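ABC-type branched-chain amino acid transport systems periplasmic component-like protein (Thermomonospora curvata, PDB 4N03) probably binds a fatty acid as the substrate-binding component of an ABC transporter, with palmitic acid found between its two lobes. Local coordinates at residues Q55-L59 / A297-Y302; I34-T40 / V100-F106; Y190-L195 / L394-Y398. One frame throughout, in Å; residues are numbered along the deposited sequence. Where two conformers were deposited one is given.

Interaction 1 (Q55-L59 / A297-Y302)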
# COMPACT_ATOMS: atom_id res chain seq x y z
N GLN A 55 9.00 7.71 -7.54
CA GLN A 55 10.16 8.53 -7.32
C GLN A 55 10.99 8.06 -6.18
O GLN A 55 12.23 8.15 -6.22
CB GLN A 55 9.74 10.01 -7.13
CG GLN A 55 9.28 10.62 -8.43
CD GLN A 55 9.03 12.12 -8.41
OE1 GLN A 55 8.99 12.75 -9.48
NE2 GLN A 55 8.82 12.69 -7.26
N ALA A 56 10.37 7.55 -5.11
CA ALA A 56 11.12 7.03 -4.01
C ALA A 56 11.91 5.79 -4.35
O ALA A 56 13.05 5.60 -3.89
CB ALA A 56 10.26 6.79 -2.78
N GLN A 57 11.34 4.94 -5.20
CA GLN A 57 12.06 3.77 -5.73
C GLN A 57 13.27 4.27 -6.55
O GLN A 57 14.35 3.72 -6.39
CB GLN A 57 11.16 2.90 -6.60
CG GLN A 57 10.09 2.15 -5.82
CD GLN A 57 10.01 0.69 -6.13
OE1 GLN A 57 10.54 0.19 -7.11
NE2 GLN A 57 9.28 -0.04 -5.28
N GLN A 58 13.06 5.23 -7.43
CA GLN A 58 14.17 5.73 -8.26
C GLN A 58 15.29 6.34 -7.34
O GLN A 58 16.49 6.17 -7.62
CB GLN A 58 13.69 6.68 -9.41
CG GLN A 58 12.66 6.18 -10.47
CD GLN A 58 13.13 5.19 -11.59
OE1 GLN A 58 14.32 5.04 -11.87
NE2 GLN A 58 12.17 4.53 -12.25
N LEU A 59 14.92 7.01 -6.27
CA LEU A 59 15.89 7.52 -5.33
C LEU A 59 16.74 6.41 -4.74
O LEU A 59 17.99 6.50 -4.73
CB LEU A 59 15.17 8.27 -4.20
CG LEU A 59 16.10 8.81 -3.10
CD1 LEU A 59 17.09 9.85 -3.54
CD2 LEU A 59 15.26 9.34 -1.95
N ALA A 297 16.67 13.02 2.24
CA ALA A 297 17.15 12.61 0.93
C ALA A 297 16.15 12.87 -0.19
O ALA A 297 16.46 13.32 -1.31
CB ALA A 297 17.61 11.18 0.95
N TYR A 298 14.89 12.51 0.06
CA TYR A 298 13.85 12.72 -0.94
C TYR A 298 13.62 14.20 -1.22
O TYR A 298 13.46 14.59 -2.37
CB TYR A 298 12.58 12.00 -0.55
CG TYR A 298 11.50 12.03 -1.61
CD1 TYR A 298 10.62 13.07 -1.74
CD2 TYR A 298 11.31 10.91 -2.45
CE1 TYR A 298 9.63 13.07 -2.68
CE2 TYR A 298 10.32 10.88 -3.39
CZ TYR A 298 9.49 11.96 -3.53
OH TYR A 298 8.50 11.93 -4.46
N SER A 299 13.50 14.98 -0.16
CA SER A 299 13.33 16.44 -0.30
C SER A 299 14.45 17.10 -1.13
O SER A 299 14.21 18.01 -1.93
CB SER A 299 13.30 17.11 1.08
OG SER A 299 12.15 16.74 1.80
N LYS A 300 15.67 16.60 -0.93
CA LYS A 300 16.82 17.11 -1.70
C LYS A 300 16.69 16.80 -3.18
O LYS A 300 16.90 17.66 -4.04
CB LYS A 300 18.13 16.53 -1.17
CG LYS A 300 19.39 17.12 -1.82
CD LYS A 300 20.65 16.71 -1.07
CE LYS A 300 21.92 17.22 -1.76
NZ LYS A 300 23.10 16.39 -1.38
N LYS A 301 16.27 15.58 -3.51
CA LYS A 301 16.19 15.16 -4.90
C LYS A 301 14.97 15.75 -5.60
O LYS A 301 15.02 16.09 -6.79
CB LYS A 301 16.16 13.63 -5.00
CG LYS A 301 16.01 13.08 -6.40
CD LYS A 301 17.22 13.32 -7.29
CE LYS A 301 16.98 12.79 -8.70
NZ LYS A 301 18.08 13.19 -9.63
N TYR A 302 13.86 15.84 -4.85
CA TYR A 302 12.57 16.22 -5.42
C TYR A 302 11.94 17.35 -4.59
O TYR A 302 10.91 17.20 -3.97
CB TYR A 302 11.62 15.05 -5.45
CG TYR A 302 12.13 13.85 -6.18
CD1 TYR A 302 12.13 13.78 -7.56
CD2 TYR A 302 12.48 12.70 -5.47
CE1 TYR A 302 12.54 12.65 -8.25
CE2 TYR A 302 12.90 11.57 -6.14
CZ TYR A 302 12.91 11.52 -7.52
OH TYR A 302 13.31 10.34 -8.15
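Q55 lays its terminal amide flat over one face of the Y302 ring, the two planes only 10° apart and NE2 3.5 Å from CD1 of Y302, displaced toward the rim. CG of Q55 stands beside its backbone nitrogen (chi1 -72°) and the chain extends beyond it, carrying the amide out along the ring. Farther back, CB of Q55 makes a CH-pi contact over that face, 3.9 Å from the centroid of the Y302 ring. The amide also points an N-H, within its own plane, at the phenol of Y298: NE2 of Q55 donates to OH of Y298 at 2.9 Å. D305 accepts from the same nitrogen, which fixes the amide's flip. In this type I periplasmic-binding fold, such contacts fasten helix 289-301, which follows a strand of the second lobe's sheet, across helix 47-66 of the first lobe, their local axes 10.6 Å apart and crossing at 100°. L59 extends the seam: its CD2 lies 4.0 Å from CB of Y298, and its CD1 4.2 Å from CB of K301. With an alanine at Y302, the Q55 amide would probably lose the ring it stacks on, opening a gap between the helices. K301 supports this tyrosine from behind, its CG over the centre of the other face. V311 of helix 309-330 packs against both A56 and Y298, while Y315 of that helix touches L59.

Interaction 2 (I34-T40 / V100-F106)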
# COMPACT_ATOMS: atom_id res chain seq x y z
N ILE A 34 20.65 -4.54 -14.54
CA ILE A 34 19.48 -5.28 -14.03
C ILE A 34 18.27 -4.36 -14.28
O ILE A 34 18.18 -3.29 -13.68
CB ILE A 34 19.59 -5.57 -12.54
CG1 ILE A 34 20.78 -6.48 -12.24
CG2 ILE A 34 18.30 -6.17 -12.01
CD1 ILE A 34 21.22 -6.44 -10.81
N LYS A 35 17.38 -4.78 -15.17
CA LYS A 35 16.16 -4.05 -15.47
C LYS A 35 15.00 -4.50 -14.60
O LYS A 35 14.73 -5.71 -14.50
CB LYS A 35 15.77 -4.25 -16.93
CG LYS A 35 16.70 -3.58 -17.92
CD LYS A 35 16.25 -3.70 -19.37
CE LYS A 35 16.33 -5.13 -19.87
NZ LYS A 35 15.74 -5.45 -21.18
N LEU A 36 14.35 -3.55 -13.96
CA LEU A 36 13.21 -3.78 -13.12
C LEU A 36 12.03 -3.04 -13.70
O LEU A 36 12.18 -1.96 -14.28
CB LEU A 36 13.48 -3.31 -11.70
CG LEU A 36 14.70 -3.95 -11.03
CD1 LEU A 36 14.89 -3.35 -9.66
CD2 LEU A 36 14.54 -5.45 -10.93
N GLY A 37 10.82 -3.58 -13.55
CA GLY A 37 9.62 -2.93 -14.03
C GLY A 37 8.81 -2.30 -12.93
O GLY A 37 8.69 -2.85 -11.83
N ILE A 38 8.18 -1.18 -13.25
CA ILE A 38 7.30 -0.45 -12.39
C ILE A 38 6.01 -0.22 -13.16
O ILE A 38 6.03 0.36 -14.25
CB ILE A 38 7.89 0.85 -11.89
CG1 ILE A 38 9.03 0.53 -10.91
CG2 ILE A 38 6.80 1.71 -11.22
CD1 ILE A 38 9.76 1.74 -10.38
N ALA A 39 4.88 -0.67 -12.61
CA ALA A 39 3.53 -0.46 -13.21
C ALA A 39 2.71 0.28 -12.18
O ALA A 39 2.32 -0.32 -11.18
CB ALA A 39 2.91 -1.79 -13.60
N THR A 40 2.44 1.56 -12.40
CA THR A 40 1.89 2.40 -11.39
C THR A 40 0.73 3.23 -11.95
O THR A 40 0.37 3.09 -13.08
CB THR A 40 3.03 3.28 -10.77
OG1 THR A 40 2.58 3.91 -9.58
CG2 THR A 40 3.54 4.35 -11.76
N VAL A 100 12.16 -7.53 -18.07
CA VAL A 100 12.52 -7.10 -16.74
C VAL A 100 12.68 -8.34 -15.88
O VAL A 100 12.01 -9.35 -16.09
CB VAL A 100 11.50 -6.11 -16.10
CG1 VAL A 100 11.32 -4.87 -16.96
CG2 VAL A 100 10.17 -6.73 -15.81
N LEU A 101 13.50 -8.27 -14.86
CA LEU A 101 13.70 -9.40 -13.99
C LEU A 101 12.57 -9.56 -12.98
O LEU A 101 12.18 -10.73 -12.70
CB LEU A 101 15.04 -9.23 -13.25
CG LEU A 101 15.37 -10.39 -12.28
CD1 LEU A 101 15.58 -11.71 -12.96
CD2 LEU A 101 16.63 -10.02 -11.50
N ALA A 102 12.11 -8.46 -12.43
CA ALA A 102 11.14 -8.41 -11.35
C ALA A 102 10.37 -7.10 -11.50
O ALA A 102 10.80 -6.20 -12.23
CB ALA A 102 11.86 -8.46 -10.01
N ILE A 103 9.27 -7.01 -10.75
CA ILE A 103 8.38 -5.83 -10.72
C ILE A 103 8.27 -5.38 -9.27
O ILE A 103 7.39 -5.83 -8.53
CB ILE A 103 7.02 -6.10 -11.33
CG1 ILE A 103 7.20 -6.47 -12.79
CG2 ILE A 103 6.15 -4.88 -11.17
CD1 ILE A 103 5.89 -6.85 -13.48
N PRO A 104 9.18 -4.48 -8.83
CA PRO A 104 9.17 -4.06 -7.44
C PRO A 104 8.17 -3.01 -7.04
O PRO A 104 8.10 -2.64 -5.89
CB PRO A 104 10.58 -3.53 -7.23
CG PRO A 104 10.97 -3.00 -8.57
CD PRO A 104 10.44 -4.06 -9.50
N HIS A 105 7.39 -2.52 -8.00
CA HIS A 105 6.22 -1.70 -7.69
C HIS A 105 5.16 -1.96 -8.73
O HIS A 105 5.35 -1.70 -9.90
CB HIS A 105 6.57 -0.20 -7.64
CG HIS A 105 5.37 0.68 -7.50
ND1 HIS A 105 4.39 0.46 -6.56
CD2 HIS A 105 4.98 1.77 -8.20
CE1 HIS A 105 3.44 1.37 -6.72
NE2 HIS A 105 3.77 2.19 -7.69
N PHE A 106 4.02 -2.51 -8.29
CA PHE A 106 2.85 -2.71 -9.14
C PHE A 106 1.67 -2.17 -8.32
O PHE A 106 1.25 -2.79 -7.32
CB PHE A 106 2.69 -4.19 -9.43
CG PHE A 106 1.93 -4.47 -10.70
CD1 PHE A 106 0.81 -3.73 -11.07
CD2 PHE A 106 2.32 -5.50 -11.51
CE1 PHE A 106 0.15 -4.01 -12.25
CE2 PHE A 106 1.67 -5.76 -12.70
CZ PHE A 106 0.57 -5.03 -13.07
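OG1 of T40 (chi1 -167°) and CG of H105 (chi1 172°) both lie anti to their backbone nitrogens, and OG1 of T40 thereby meets NE2 of H105 at 2.8 Å. Either group could be the donor; the hydroxyl lies at the ring's edge, close to its plane. The pair sits in the Rossmann-like first lobe of the leucine-binding-protein fold, where strand 33-40 runs parallel between strands 74-81 and 103-107. The side chain of H105 is about 6 Å from the bound palmitic acid and touches I53 and Q57 of helix 47-66. Behind the hydrogen bond, CG2 of I38 touches the imidazole edge, 3.5 Å from CD2 of H105. The other side of the sheet carries A39 and F106: CB of A39 stands over the middle of the phenyl ring, 3.8 Å from the centroid of F106, while M111, V112 and V115 of helix 109-122 pack against the ring.

Three main-chain bonds join the segments, with a corner at P104 between the second and third. L101 N donates to K35 O, G37 N reaches A102 O almost straight (2.9 Å, 174° at the hydrogen), and A39 N donates to H105 O. The corner breaks the ladder, since the proline has no N-H to offer G37 O. That oxygen instead receives a CA-H contact from I103, whose CA is 3.2 Å from G37 O. A side chain at G37 would be tight against V100 CG2, so the bare backbone suits this position. A102 N is buried by the contact and has no hydrogen-bond partner.

Interaction 3 (Y190-L195 / L394-Y398)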
# COMPACT_ATOMS: atom_id res chain seq x y z
N TYR A 190 -16.35 -8.68 9.81
CA TYR A 190 -15.88 -9.61 10.85
C TYR A 190 -15.91 -8.94 12.19
O TYR A 190 -16.43 -9.46 13.20
CB TYR A 190 -14.49 -10.12 10.51
CG TYR A 190 -13.95 -11.04 11.57
CD1 TYR A 190 -14.35 -12.38 11.62
CD2 TYR A 190 -13.07 -10.59 12.53
CE1 TYR A 190 -13.89 -13.21 12.58
CE2 TYR A 190 -12.58 -11.47 13.49
CZ TYR A 190 -13.00 -12.81 13.50
OH TYR A 190 -12.51 -13.69 14.44
N ALA A 191 -15.30 -7.75 12.25
CA ALA A 191 -15.29 -7.01 13.47
C ALA A 191 -16.72 -6.73 13.98
O ALA A 191 -17.01 -6.83 15.17
CB ALA A 191 -14.50 -5.72 13.32
N ALA A 192 -17.59 -6.35 13.07
CA ALA A 192 -18.98 -6.03 13.45
C ALA A 192 -19.71 -7.26 14.02
O ALA A 192 -20.40 -7.15 15.00
CB ALA A 192 -19.73 -5.49 12.27
N GLU A 193 -19.49 -8.40 13.41
CA GLU A 193 -20.09 -9.62 13.94
C GLU A 193 -19.57 -9.94 15.33
O GLU A 193 -20.34 -10.34 16.24
CB GLU A 193 -19.85 -10.81 12.97
CG GLU A 193 -20.58 -12.12 13.28
CD GLU A 193 -22.07 -11.95 13.21
OE1 GLU A 193 -22.61 -11.55 12.15
OE2 GLU A 193 -22.72 -12.23 14.23
N GLN A 194 -18.27 -9.80 15.51
CA GLN A 194 -17.66 -10.15 16.78
C GLN A 194 -18.02 -9.18 17.89
O GLN A 194 -18.16 -9.58 19.03
CB GLN A 194 -16.14 -10.27 16.63
CG GLN A 194 -15.68 -11.46 15.82
CD GLN A 194 -15.74 -12.74 16.63
OE1 GLN A 194 -16.51 -12.86 17.58
NE2 GLN A 194 -14.92 -13.67 16.31
N LEU A 195 -18.15 -7.89 17.56
CA LEU A 195 -18.36 -6.81 18.50
C LEU A 195 -19.79 -6.39 18.67
O LEU A 195 -20.05 -5.54 19.53
CB LEU A 195 -17.52 -5.60 18.12
CG LEU A 195 -15.99 -5.82 18.13
CD1 LEU A 195 -15.26 -4.64 17.50
CD2 LEU A 195 -15.47 -6.10 19.53
N LEU A 394 -8.50 -9.42 18.33
CA LEU A 394 -9.48 -9.64 17.34
C LEU A 394 -8.83 -9.94 15.99
O LEU A 394 -9.19 -10.88 15.27
CB LEU A 394 -10.36 -8.39 17.31
CG LEU A 394 -11.61 -8.46 16.48
CD1 LEU A 394 -12.58 -9.51 16.94
CD2 LEU A 394 -12.32 -7.10 16.47
N ALA A 395 -7.85 -9.10 15.60
CA ALA A 395 -7.14 -9.33 14.36
C ALA A 395 -6.21 -10.54 14.41
O ALA A 395 -6.01 -11.21 13.41
CB ALA A 395 -6.33 -8.11 13.97
N LYS A 396 -5.62 -10.80 15.57
CA LYS A 396 -4.71 -11.91 15.72
C LYS A 396 -5.42 -13.26 15.47
O LYS A 396 -4.82 -14.13 14.91
CB LYS A 396 -4.19 -11.95 17.15
CG LYS A 396 -3.13 -13.00 17.45
CD LYS A 396 -2.60 -12.72 18.87
CE LYS A 396 -1.43 -13.54 19.31
NZ LYS A 396 -1.24 -13.29 20.77
N ASN A 397 -6.69 -13.40 15.88
CA ASN A 397 -7.40 -14.65 15.81
C ASN A 397 -8.20 -14.80 14.53
O ASN A 397 -8.70 -15.88 14.25
CB ASN A 397 -8.27 -14.87 17.06
CG ASN A 397 -7.45 -14.91 18.34
OD1 ASN A 397 -6.27 -15.26 18.32
ND2 ASN A 397 -8.06 -14.58 19.42
N TYR A 398 -8.36 -13.71 13.78
CA TYR A 398 -9.09 -13.69 12.54
C TYR A 398 -8.41 -14.59 11.53
O TYR A 398 -7.19 -14.67 11.43
CB TYR A 398 -9.04 -12.25 12.01
CG TYR A 398 -9.58 -12.06 10.60
CD1 TYR A 398 -10.92 -12.24 10.26
CD2 TYR A 398 -8.73 -11.67 9.59
CE1 TYR A 398 -11.37 -12.02 9.00
CE2 TYR A 398 -9.18 -11.42 8.34
CZ TYR A 398 -10.50 -11.59 8.01
OH TYR A 398 -10.98 -11.39 6.77
O HOH W 1 -10.84 -12.87 16.18
O HOH W 2 -11.47 -16.08 13.95
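CA of A191 and CA of L394 are 7.5 Å apart, the shortest such distance between the segments, and Y398 lies beside Y190. L394 is a knob in a hole made by Y190, A191, Q194 and L195, which seats the short C-terminal helix 393-397 against helix 179-195 of the second lobe. Its isopropyl group divides the work: CD1 of L394 presses on CB of Q194 at 3.7 Å, whereas CD2 of L394 touches both CB of A191 and CD1 of L195. With CG of L394 anti to its nitrogen (chi1 -171°), both methyls are directed into the other helix. L394 also touches I153 and Q157 of helix 148-161.

The aromatic half is an edge-to-face pair with planes 59° apart. Y398 aims its edge at the face of Y190, CD1 sitting over the ring centre and 3.5 Å from CG of Y190. Q194 approaches the opposite face through its CG, so the Y190 ring is held from both sides. Farther out, the hydroxyl of Y398 bonds to D149, and R368 reaches the carbonyls of A395 and Y398.

Q194 NE2 donates to OH of Y190 at 3.1 Å, that oxygen lying near the amide plane. Two waters extend the contact around the Y190 phenol. One links it to L394 O, and the other donates to N397 O from 2.8 Å while hydrogen-bonded to OH of Y190.

From the N terminus, strand 33-40 leads into helix 47-66, so interactions 2 and 1 open in succession. The 100-106 segment closes interaction 2 inside the first lobe, after a loop of 59 residues. Segment 190-195 then opens interaction 3 in the second lobe before 297-302 returns to close interaction 1; 394-398 finally closes interaction 3 near the C terminus. Interaction 1 therefore crosses both others, whereas 2 and 3 follow in series. The first two touch where Q57 NE2 probably bonds to P104 O, tying helix to sheet. Interaction 3 lies across the chain's centre, its nearest atoms about 21 Å from interaction 2.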